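Local coordinates for protein endoglucanase (Bacillus akibai, PDB 1UWW) that hydrolyses internal beta-1,4-glucosidic linkages in cellulose and related glucans, represented here by its family 28 carbohydrate-binding module, which recognises non-crystalline cellulose, at residues V8-K13 with W30-E35; E61-D66 with F170-S175; N108-P113 with G117-A122; D131-A136 with G141-E146. One frame throughout, in Å; residues are numbered along the deposited sequence.

Interaction 1 of 4, residues V8-K13 with W30-E35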
# COMPACT_ATOMS: atom_id res chain seq x y z
N VAL A 8 -26.70 12.00 11.17
CA VAL A 8 -26.80 10.94 10.13
C VAL A 8 -27.33 9.65 10.75
O VAL A 8 -26.93 9.28 11.85
CB VAL A 8 -25.43 10.75 9.41
CG1 VAL A 8 -25.21 9.31 8.92
CG2 VAL A 8 -25.30 11.74 8.26
N VAL A 9 -28.22 8.99 10.01
CA VAL A 9 -28.88 7.76 10.44
C VAL A 9 -28.39 6.53 9.65
O VAL A 9 -28.58 6.40 8.44
CB VAL A 9 -30.42 7.85 10.34
CG1 VAL A 9 -31.07 6.49 10.68
CG2 VAL A 9 -30.95 8.98 11.25
N HIS A 10 -27.78 5.62 10.38
CA HIS A 10 -27.33 4.36 9.81
C HIS A 10 -28.40 3.31 10.00
O HIS A 10 -29.29 3.46 10.83
CB HIS A 10 -26.08 3.92 10.52
CG HIS A 10 -25.02 4.97 10.52
ND1 HIS A 10 -24.34 5.35 9.38
CD2 HIS A 10 -24.54 5.76 11.52
CE1 HIS A 10 -23.46 6.28 9.68
NE2 HIS A 10 -23.57 6.55 10.97
N ASP A 11 -28.31 2.23 9.24
CA ASP A 11 -29.04 1.02 9.58
C ASP A 11 -28.56 0.47 10.95
O ASP A 11 -27.50 0.85 11.45
CB ASP A 11 -28.88 -0.04 8.49
CG ASP A 11 -29.87 0.12 7.35
OD1 ASP A 11 -30.75 1.02 7.38
OD2 ASP A 11 -29.86 -0.62 6.35
N PRO A 12 -29.34 -0.41 11.58
CA PRO A 12 -28.99 -0.92 12.91
C PRO A 12 -27.57 -1.54 12.94
O PRO A 12 -27.21 -2.25 11.99
CB PRO A 12 -30.07 -1.97 13.18
CG PRO A 12 -31.22 -1.54 12.36
CD PRO A 12 -30.61 -0.99 11.09
N LYS A 13 -26.78 -1.23 13.97
CA LYS A 13 -25.40 -1.72 14.06
C LYS A 13 -25.35 -3.24 14.24
O LYS A 13 -24.51 -3.90 13.64
CB LYS A 13 -24.63 -1.03 15.19
CG LYS A 13 -23.17 -1.45 15.27
CD LYS A 13 -22.42 -0.61 16.28
CE LYS A 13 -20.94 -0.94 16.26
NZ LYS A 13 -20.19 0.16 16.91
N TRP A 30 -20.21 -3.56 12.17
CA TRP A 30 -19.38 -2.63 11.39
C TRP A 30 -19.84 -1.20 11.58
O TRP A 30 -21.04 -0.90 11.58
CB TRP A 30 -19.43 -3.03 9.91
CG TRP A 30 -18.68 -4.28 9.63
CD1 TRP A 30 -19.14 -5.57 9.72
CD2 TRP A 30 -17.30 -4.37 9.28
NE1 TRP A 30 -18.12 -6.44 9.41
CE2 TRP A 30 -16.98 -5.73 9.17
CE3 TRP A 30 -16.29 -3.42 9.09
CZ2 TRP A 30 -15.70 -6.17 8.84
CZ3 TRP A 30 -15.02 -3.85 8.77
CH2 TRP A 30 -14.73 -5.22 8.64
N ASP A 31 -18.88 -0.29 11.66
CA ASP A 31 -19.15 1.12 11.87
C ASP A 31 -18.01 1.93 11.29
O ASP A 31 -17.02 1.37 10.79
CB ASP A 31 -19.25 1.39 13.37
CG ASP A 31 -20.14 2.54 13.72
OD1 ASP A 31 -20.54 3.33 12.84
OD2 ASP A 31 -20.54 2.70 14.91
N TRP A 32 -18.13 3.24 11.32
CA TRP A 32 -17.03 4.12 10.94
C TRP A 32 -15.98 4.19 12.05
O TRP A 32 -16.32 4.36 13.23
CB TRP A 32 -17.52 5.53 10.64
CG TRP A 32 -18.36 5.64 9.43
CD1 TRP A 32 -19.64 6.12 9.36
CD2 TRP A 32 -18.01 5.27 8.07
NE1 TRP A 32 -20.10 6.08 8.06
CE2 TRP A 32 -19.12 5.56 7.25
CE3 TRP A 32 -16.85 4.75 7.47
CZ2 TRP A 32 -19.10 5.37 5.88
CZ3 TRP A 32 -16.86 4.54 6.11
CH2 TRP A 32 -17.97 4.86 5.33
N ALA A 33 -14.70 4.12 11.69
CA ALA A 33 -13.63 4.48 12.61
C ALA A 33 -13.75 5.97 12.93
O ALA A 33 -14.21 6.75 12.09
CB ALA A 33 -12.27 4.16 12.02
N GLY A 34 -13.34 6.38 14.14
CA GLY A 34 -13.34 7.79 14.51
C GLY A 34 -12.54 8.66 13.55
O GLY A 34 -12.93 9.79 13.24
N GLU A 35 -11.45 8.12 13.01
CA GLU A 35 -10.63 8.86 12.04
C GLU A 35 -11.11 8.79 10.57
O GLU A 35 -10.43 9.28 9.68
CB GLU A 35 -9.17 8.39 12.12
CG GLU A 35 -8.49 8.73 13.43
CD GLU A 35 -8.16 10.21 13.55
OE1 GLU A 35 -7.41 10.75 12.70
OE2 GLU A 35 -8.66 10.86 14.51
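Lys13 and Asp31 make the charged part of this surface contact. Lys13 NZ lies 3.3 Å from Asp31 OD2, a long salt bridge in which the oxygen is met on its anti side, 16° out of the carboxylate plane. With its CG anti to the backbone N (chi1 -176°) and all later torsions extended, the lysine reaches straight over to the acid and crosses it at about a right angle. The second oxygen, Asp31 OD1, accepts a hydrogen bond from the backbone of its neighbour, Trp32 N, at 2.9 Å, and forms a salt bridge with Arg27, so the carboxylate is held at both oxygens.

The aromatic part is a looser approach. His10 CE1 comes to the rim of the indole near its plane, 3.7 Å from Trp32 NE1, with the two ring planes at 65°. Trp32 NE1 and His10 ND1 are engaged elsewhere, with Thr40 O and Leu42 N respectively.

Strand 30-32, at one margin of the five-stranded sheet, pairs with strand 73-77; the N-terminal segment 8-13 runs past it as a loop, tied by backbone bonds to Arg27, Gly29 and Leu42.

Interaction 2 of 4, residues E61-D66 with F170-S175. With CA (calcium ion), chain F.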
# COMPACT_ATOMS: atom_id res chain seq x y z
N GLU A 61 -11.72 17.10 -5.12
CA GLU A 61 -10.73 17.41 -6.14
C GLU A 61 -9.43 17.95 -5.54
O GLU A 61 -8.35 17.63 -6.03
CB GLU A 61 -11.30 18.43 -7.13
CG GLU A 61 -12.36 17.78 -7.98
CD GLU A 61 -12.79 18.62 -9.16
OE1 GLU A 61 -11.98 19.43 -9.66
OE2 GLU A 61 -13.96 18.45 -9.57
N VAL A 62 -9.55 18.73 -4.48
CA VAL A 62 -8.37 19.19 -3.75
C VAL A 62 -7.93 18.06 -2.82
O VAL A 62 -8.66 17.65 -1.94
CB VAL A 62 -8.65 20.49 -2.97
CG1 VAL A 62 -7.44 20.86 -2.10
CG2 VAL A 62 -8.98 21.65 -3.93
N LYS A 63 -6.72 17.55 -3.06
CA LYS A 63 -6.18 16.38 -2.36
C LYS A 63 -5.32 16.82 -1.17
O LYS A 63 -4.26 17.45 -1.39
CB LYS A 63 -5.29 15.57 -3.30
CG LYS A 63 -5.91 15.23 -4.65
CD LYS A 63 -7.24 14.49 -4.49
CE LYS A 63 -7.78 14.02 -5.85
NZ LYS A 63 -9.03 13.25 -5.69
N PRO A 64 -5.72 16.53 0.07
CA PRO A 64 -4.81 16.74 1.22
C PRO A 64 -3.49 15.96 1.10
O PRO A 64 -3.46 14.87 0.52
CB PRO A 64 -5.63 16.23 2.41
CG PRO A 64 -7.05 16.39 1.98
CD PRO A 64 -7.05 16.07 0.51
N SER A 65 -2.41 16.50 1.65
CA SER A 65 -1.13 15.81 1.58
C SER A 65 -1.13 14.54 2.43
O SER A 65 -0.46 13.57 2.08
CB SER A 65 0.03 16.71 1.98
OG SER A 65 -0.08 17.10 3.32
N ASP A 66 -1.92 14.54 3.51
CA ASP A 66 -2.22 13.30 4.24
C ASP A 66 -3.14 12.46 3.35
O ASP A 66 -4.32 12.74 3.24
CB ASP A 66 -2.89 13.60 5.59
CG ASP A 66 -3.32 12.34 6.36
OD1 ASP A 66 -3.08 11.21 5.86
OD2 ASP A 66 -3.91 12.38 7.46
N PHE A 170 -10.00 2.91 2.71
CA PHE A 170 -10.25 3.01 1.27
C PHE A 170 -9.69 4.34 0.79
O PHE A 170 -10.39 5.37 0.80
CB PHE A 170 -11.74 2.92 0.98
CG PHE A 170 -12.36 1.61 1.38
CD1 PHE A 170 -12.79 1.41 2.66
CD2 PHE A 170 -12.53 0.58 0.46
CE1 PHE A 170 -13.41 0.23 3.05
CE2 PHE A 170 -13.13 -0.62 0.84
CZ PHE A 170 -13.57 -0.78 2.14
N ALA A 171 -8.42 4.37 0.40
CA ALA A 171 -7.72 5.63 0.15
C ALA A 171 -7.70 6.04 -1.32
O ALA A 171 -7.54 5.22 -2.21
CB ALA A 171 -6.30 5.53 0.66
N ASP A 172 -7.84 7.33 -1.55
CA ASP A 172 -7.78 7.95 -2.87
C ASP A 172 -6.36 7.96 -3.40
O ASP A 172 -5.42 8.34 -2.69
CB ASP A 172 -8.27 9.39 -2.70
CG ASP A 172 -8.49 10.12 -4.00
OD1 ASP A 172 -8.55 9.53 -5.08
OD2 ASP A 172 -8.62 11.37 -3.94
N VAL A 173 -6.21 7.60 -4.67
CA VAL A 173 -4.96 7.77 -5.40
C VAL A 173 -5.26 8.58 -6.66
O VAL A 173 -5.45 8.05 -7.74
CB VAL A 173 -4.35 6.41 -5.82
CG1 VAL A 173 -2.96 6.62 -6.40
CG2 VAL A 173 -4.30 5.42 -4.65
N GLU A 174 -5.32 9.90 -6.48
CA GLU A 174 -5.53 10.84 -7.58
C GLU A 174 -6.79 10.54 -8.42
O GLU A 174 -6.80 10.69 -9.65
CB GLU A 174 -4.28 10.89 -8.49
CG GLU A 174 -3.03 11.47 -7.83
CD GLU A 174 -1.77 11.42 -8.71
OE1 GLU A 174 -1.83 11.01 -9.91
OE2 GLU A 174 -0.69 11.79 -8.21
N SER A 175 -7.86 10.09 -7.77
CA SER A 175 -9.06 9.65 -8.50
C SER A 175 -10.15 10.71 -8.45
O SER A 175 -10.07 11.66 -7.68
CB SER A 175 -9.64 8.37 -7.92
OG SER A 175 -10.47 8.64 -6.81
CA CA F . -14.08 19.81 -11.46
O HOH W 1 -14.93 17.34 -11.43
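Lys63 carries this contact through its ammonium group, which sits between Asp172 and the backbone of Ser175. The salt bridge is short, with Lys63 NZ 2.6 Å from Asp172 OD2, and uses the syn lone pair of that oxygen. A bend at chi2 (-56°) turns the lysine chain so that it meets the aspartate at about a right angle. Besides the salt bridge, Lys63 NZ donates a hydrogen bond to the neutral carbonyl Ser175 O at 2.8 Å, in the carbonyl plane and at a C=O...N angle of 158°. A third acceptor, Pro60 O, comes from just before segment 61-66.

Asp172 is itself positioned by an Asx motif at the end of strand 165-173 of the beta-sandwich: its OD1 accepts from Ser175 N, three residues on, at 2.8 Å and also from Ser175 OG at 2.7 Å. These two donors approach from opposite faces of the carboxylate plane, which should restrict the rotation of the buried acid and leaves OD2 to the lysine. Between Asp172 and Ser175, Glu174 makes the turn with positive phi, and its CA packs 4.3 Å from Lys63 CE.

Metal bonds occur at the start of segment 61-66, where Glu61 binds a calcium ion with both carboxylate oxygens, OE2 at 2.3 Å and OE1 at 2.8 Å. At the segment's last residue, Asp66 forms a salt bridge with Lys124 of the second subunit.

Interaction 3 of 4, residues N108-P113 with G117-A122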
# COMPACT_ATOMS: atom_id res chain seq x y z
N ASN A 108 -6.34 -0.77 2.39
CA ASN A 108 -5.44 -1.28 3.40
C ASN A 108 -6.18 -1.85 4.58
O ASN A 108 -7.31 -1.50 4.87
CB ASN A 108 -4.49 -0.18 3.88
CG ASN A 108 -3.40 0.15 2.86
OD1 ASN A 108 -3.46 1.19 2.23
ND2 ASN A 108 -2.46 -0.80 2.62
N LEU A 109 -5.54 -2.80 5.23
CA LEU A 109 -6.12 -3.53 6.34
C LEU A 109 -5.21 -3.38 7.55
O LEU A 109 -4.02 -3.67 7.48
CB LEU A 109 -6.23 -5.00 5.95
CG LEU A 109 -6.73 -5.99 6.99
CD1 LEU A 109 -8.16 -5.74 7.36
CD2 LEU A 109 -6.59 -7.45 6.46
N VAL A 110 -5.79 -2.97 8.67
CA VAL A 110 -5.09 -2.68 9.91
C VAL A 110 -5.79 -3.39 11.05
O VAL A 110 -7.02 -3.51 11.06
CB VAL A 110 -5.05 -1.15 10.19
CG1 VAL A 110 -4.42 -0.83 11.55
CG2 VAL A 110 -4.33 -0.45 9.07
N PHE A 111 -5.01 -3.93 11.98
CA PHE A 111 -5.51 -4.39 13.26
C PHE A 111 -4.85 -3.60 14.37
O PHE A 111 -3.80 -2.99 14.17
CB PHE A 111 -5.22 -5.88 13.48
CG PHE A 111 -5.78 -6.78 12.42
CD1 PHE A 111 -7.13 -7.09 12.38
CD2 PHE A 111 -4.96 -7.31 11.45
CE1 PHE A 111 -7.62 -7.93 11.39
CE2 PHE A 111 -5.47 -8.14 10.47
CZ PHE A 111 -6.79 -8.43 10.46
N GLN A 112 -5.45 -3.61 15.54
CA GLN A 112 -4.89 -2.88 16.67
C GLN A 112 -4.69 -3.75 17.93
O GLN A 112 -5.28 -3.48 18.98
CB GLN A 112 -5.78 -1.67 16.96
CG GLN A 112 -6.00 -0.75 15.78
CD GLN A 112 -6.47 0.61 16.22
OE1 GLN A 112 -7.66 0.90 16.17
NE2 GLN A 112 -5.54 1.43 16.68
N PRO A 113 -3.82 -4.76 17.85
CA PRO A 113 -3.52 -5.61 19.01
C PRO A 113 -2.84 -4.80 20.13
O PRO A 113 -1.81 -4.21 19.87
CB PRO A 113 -2.53 -6.65 18.47
CG PRO A 113 -1.98 -6.04 17.20
CD PRO A 113 -3.01 -5.12 16.67
N GLY A 117 1.47 -2.44 20.14
CA GLY A 117 1.42 -1.01 19.94
C GLY A 117 0.12 -0.51 19.31
O GLY A 117 0.07 0.62 18.81
N TYR A 118 -0.92 -1.34 19.34
CA TYR A 118 -2.23 -1.01 18.79
C TYR A 118 -2.18 -0.69 17.28
O TYR A 118 -2.99 0.08 16.77
CB TYR A 118 -2.89 0.18 19.56
CG TYR A 118 -3.06 -0.06 21.03
CD1 TYR A 118 -2.04 0.23 21.93
CD2 TYR A 118 -4.24 -0.60 21.53
CE1 TYR A 118 -2.18 -0.01 23.29
CE2 TYR A 118 -4.39 -0.83 22.90
CZ TYR A 118 -3.36 -0.54 23.76
OH TYR A 118 -3.51 -0.77 25.11
N TRP A 119 -1.25 -1.28 16.56
CA TRP A 119 -1.15 -1.03 15.11
C TRP A 119 -0.29 -2.07 14.47
O TRP A 119 0.93 -2.12 14.69
CB TRP A 119 -0.56 0.36 14.80
CG TRP A 119 -0.71 0.73 13.37
CD1 TRP A 119 0.11 0.38 12.32
CD2 TRP A 119 -1.75 1.51 12.81
NE1 TRP A 119 -0.40 0.88 11.15
CE2 TRP A 119 -1.54 1.59 11.42
CE3 TRP A 119 -2.87 2.14 13.35
CZ2 TRP A 119 -2.38 2.31 10.56
CZ3 TRP A 119 -3.70 2.85 12.50
CH2 TRP A 119 -3.46 2.92 11.12
N VAL A 120 -0.91 -2.94 13.67
CA VAL A 120 -0.22 -3.77 12.71
C VAL A 120 -0.98 -3.64 11.40
O VAL A 120 -2.18 -3.45 11.38
CB VAL A 120 -0.10 -5.25 13.13
CG1 VAL A 120 0.67 -5.39 14.43
CG2 VAL A 120 -1.44 -5.93 13.21
N GLN A 121 -0.30 -3.79 10.30
CA GLN A 121 -0.89 -3.55 9.00
C GLN A 121 -0.53 -4.68 8.05
O GLN A 121 0.62 -5.13 8.02
CB GLN A 121 -0.36 -2.22 8.48
CG GLN A 121 -1.00 -1.72 7.22
CD GLN A 121 -0.64 -0.28 6.91
OE1 GLN A 121 -0.25 0.48 7.82
NE2 GLN A 121 -0.80 0.11 5.66
N ALA A 122 -1.47 -5.16 7.25
CA ALA A 122 -1.12 -6.13 6.24
C ALA A 122 -0.15 -5.45 5.28
O ALA A 122 -0.40 -4.30 4.84
CB ALA A 122 -2.34 -6.61 5.51
O HOH W 2 -2.91 -3.34 4.03
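Phe111 and Val120 form an antiparallel hydrogen-bonded pair, exchanging two backbone bonds of 2.9 Å, Val120 N to Phe111 O and Phe111 N to Val120 O. The neighbouring pair, Val110 with Gln121, is non-hydrogen-bonded, and beyond it Ala122 N donates to Leu109 O at 3.0 Å. Farther down, water 2 accepts from Leu109 N and Asn108 ND2 and donates to Ala122 O, continuing the ladder; Asn108 ND2 also bonds Thr125 OG1. Toward the turn, Tyr118 N reaches Pro113 O at 3.1 Å from above the carbonyl plane, while the Gln112 side chain takes over from the main chain: its NE2 donates to Tyr118 O at 2.9 Å, nearly in its own amide plane.

The two strands, 104-111 and 120-129, make a beta hairpin in the five-stranded sheet of the sandwich, the second of them at the margin of that sheet. On the face bearing Val110 and Gln121, Val110 CG1 stands over the six-membered ring of Trp119, 3.6 Å from its centroid and 3° off the normal, a CH-pi contact over the ring centre. The first torsion of Trp119 (chi1 -169°) puts CG anti to the backbone N, bringing the indole back beside the valine. On the other face Val120 CG2 lies 3.8 Å from Phe111 CB and also touches the Pro113 ring. Gln121 NE2 bonds Pro123 O of the second subunit, and Trp119 O accepts from its Asn156.

Interaction 4 of 4, residues D131-A136 with G141-E146. Unlike the reference sequence in segment 131-136: Ala136 (reference Pro). With CA (calcium ion), chain E.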
# COMPACT_ATOMS: atom_id res chain seq x y z
N ASP A 131 -8.73 3.33 -14.28
CA ASP A 131 -8.48 3.34 -15.71
C ASP A 131 -8.67 1.99 -16.33
O ASP A 131 -8.63 1.86 -17.56
CB ASP A 131 -7.06 3.83 -16.00
CG ASP A 131 -6.85 5.24 -15.57
OD1 ASP A 131 -7.75 6.09 -15.82
OD2 ASP A 131 -5.84 5.59 -14.94
N GLU A 132 -8.85 0.97 -15.50
CA GLU A 132 -9.01 -0.40 -15.96
C GLU A 132 -10.45 -0.93 -15.75
O GLU A 132 -10.65 -2.15 -15.74
CB GLU A 132 -8.00 -1.32 -15.25
CG GLU A 132 -6.54 -0.87 -15.31
CD GLU A 132 -5.84 -1.31 -16.56
OE1 GLU A 132 -6.41 -2.12 -17.34
OE2 GLU A 132 -4.71 -0.83 -16.75
N LEU A 133 -11.44 -0.06 -15.58
CA LEU A 133 -12.83 -0.53 -15.38
C LEU A 133 -13.41 -1.38 -16.52
O LEU A 133 -14.24 -2.28 -16.30
CB LEU A 133 -13.76 0.65 -15.10
CG LEU A 133 -13.57 1.35 -13.76
CD1 LEU A 133 -14.46 2.57 -13.68
CD2 LEU A 133 -13.86 0.41 -12.62
N GLU A 134 -12.98 -1.11 -17.73
CA GLU A 134 -13.48 -1.82 -18.91
C GLU A 134 -13.05 -3.30 -18.88
O GLU A 134 -13.71 -4.15 -19.49
CB GLU A 134 -13.00 -1.10 -20.18
CG GLU A 134 -11.49 -0.94 -20.27
CD GLU A 134 -10.92 0.35 -19.65
OE1 GLU A 134 -11.60 1.02 -18.82
OE2 GLU A 134 -9.78 0.69 -20.01
N GLU A 135 -11.98 -3.61 -18.14
CA GLU A 135 -11.46 -4.98 -17.96
C GLU A 135 -11.97 -5.70 -16.70
O GLU A 135 -11.71 -6.89 -16.52
CB GLU A 135 -9.91 -4.97 -17.91
CG GLU A 135 -9.21 -4.86 -19.26
CD GLU A 135 -9.29 -3.48 -19.89
OE1 GLU A 135 -9.03 -2.47 -19.19
OE2 GLU A 135 -9.62 -3.41 -21.10
N ALA A 136 -12.65 -4.97 -15.81
CA ALA A 136 -13.15 -5.51 -14.55
C ALA A 136 -14.42 -6.31 -14.76
O ALA A 136 -15.15 -6.08 -15.71
CB ALA A 136 -13.42 -4.37 -13.55
N GLY A 141 -23.27 -1.97 -14.79
CA GLY A 141 -22.68 -0.86 -14.07
C GLY A 141 -22.23 -1.14 -12.65
O GLY A 141 -21.76 -0.23 -11.98
N LEU A 142 -22.38 -2.39 -12.19
CA LEU A 142 -21.87 -2.78 -10.88
C LEU A 142 -20.60 -3.59 -11.09
O LEU A 142 -20.62 -4.66 -11.71
CB LEU A 142 -22.88 -3.64 -10.16
CG LEU A 142 -22.50 -3.96 -8.72
CD1 LEU A 142 -22.64 -2.74 -7.84
CD2 LEU A 142 -23.39 -5.08 -8.24
N TYR A 143 -19.49 -3.06 -10.60
CA TYR A 143 -18.18 -3.69 -10.76
C TYR A 143 -17.85 -4.51 -9.51
O TYR A 143 -18.00 -4.01 -8.41
CB TYR A 143 -17.11 -2.60 -10.95
CG TYR A 143 -17.31 -1.78 -12.21
CD1 TYR A 143 -18.12 -0.66 -12.21
CD2 TYR A 143 -16.71 -2.15 -13.41
CE1 TYR A 143 -18.30 0.09 -13.37
CE2 TYR A 143 -16.90 -1.40 -14.55
CZ TYR A 143 -17.70 -0.30 -14.52
OH TYR A 143 -17.92 0.45 -15.65
N HIS A 144 -17.37 -5.73 -9.69
CA HIS A 144 -17.12 -6.68 -8.60
C HIS A 144 -15.65 -7.01 -8.51
O HIS A 144 -15.06 -7.51 -9.45
CB HIS A 144 -17.93 -7.95 -8.84
CG HIS A 144 -17.79 -9.00 -7.79
ND1 HIS A 144 -18.30 -10.27 -7.98
CD2 HIS A 144 -17.29 -8.98 -6.53
CE1 HIS A 144 -18.06 -11.00 -6.91
NE2 HIS A 144 -17.47 -10.25 -6.00
N TYR A 145 -15.07 -6.72 -7.35
CA TYR A 145 -13.69 -7.08 -7.02
C TYR A 145 -13.68 -8.08 -5.87
O TYR A 145 -14.39 -7.95 -4.90
CB TYR A 145 -12.90 -5.83 -6.61
CG TYR A 145 -12.82 -4.84 -7.70
CD1 TYR A 145 -13.83 -3.89 -7.88
CD2 TYR A 145 -11.79 -4.88 -8.64
CE1 TYR A 145 -13.81 -2.99 -8.91
CE2 TYR A 145 -11.78 -3.96 -9.71
CZ TYR A 145 -12.78 -3.05 -9.82
OH TYR A 145 -12.73 -2.16 -10.87
N GLU A 146 -12.86 -9.10 -6.02
CA GLU A 146 -12.59 -10.09 -4.98
C GLU A 146 -11.39 -9.64 -4.19
O GLU A 146 -10.25 -9.93 -4.56
CB GLU A 146 -12.30 -11.42 -5.67
CG GLU A 146 -13.51 -12.00 -6.36
CD GLU A 146 -14.45 -12.61 -5.37
OE1 GLU A 146 -14.12 -12.59 -4.15
OE2 GLU A 146 -15.52 -13.11 -5.78
CA CA E . -16.30 -13.61 -3.26
O HOH W 3 -17.32 -13.82 -4.83
O HOH W 4 -16.14 -16.05 -3.94
O HOH W 5 -18.15 -14.55 -1.89
O HOH W 6 -14.91 -12.84 -1.37
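The bond from Glu135 N to Glu132 O, 3.1 Å long, helps to coil the segment that presents Leu133 and Ala136 to Tyr143 and Tyr145. Ala136 N donates to Leu133 O at 3.2 Å in the same coil, and across the contact Tyr143 CE2 makes a close contact of 3.3 Å with Leu133 O.

Leu133 sets its CD2 methyl over one face of the Tyr143 ring, 4.0 Å from the centroid and 14° off the normal, a CH-pi contact displaced toward the ring's rim. Ala136, which differs from the reference sequence, brings its CB to the edge of that ring instead. In the six-stranded sheet of the sandwich, strand 142-150 pairs with strand 88-97; Tyr143 on it points at the coiled loop that follows strand 120-129, and the end of Tyr145, two residues on, also reaches that loop.

The Tyr145 hydroxyl lies against two apolar groups, with OH 3.3 Å from Leu133 CD2 and 3.5 Å from Ala136 CB, while its ring also packs on Tyr126 and Ile128. Farther along the strand, Glu146 bends at chi2 and binds a calcium ion through both oxygens, OE1 at 2.6 Å and OE2 at 2.7 Å; Asp92 and waters add further ligands.

Interactions 1, 2 and 3 all reach the five-stranded sheet, whereas interaction 4 lies on the six-stranded one, with its centre about 27 Å from that of interaction 1 and about 28 Å from that of interaction 3, across the middle of the module. Interactions 2 and 3 use adjacent strands, 165-173 and 104-111; their nearest atoms are about 5 Å apart but do not touch. Both interaction 3 and interaction 4 fall within the chain span bracketed by 61-66 and 170-175. Calcium ions are bound from interactions 2 and 4, by Glu61 and Glu146, and these two contacts, together with interaction 3, also meet the second subunit.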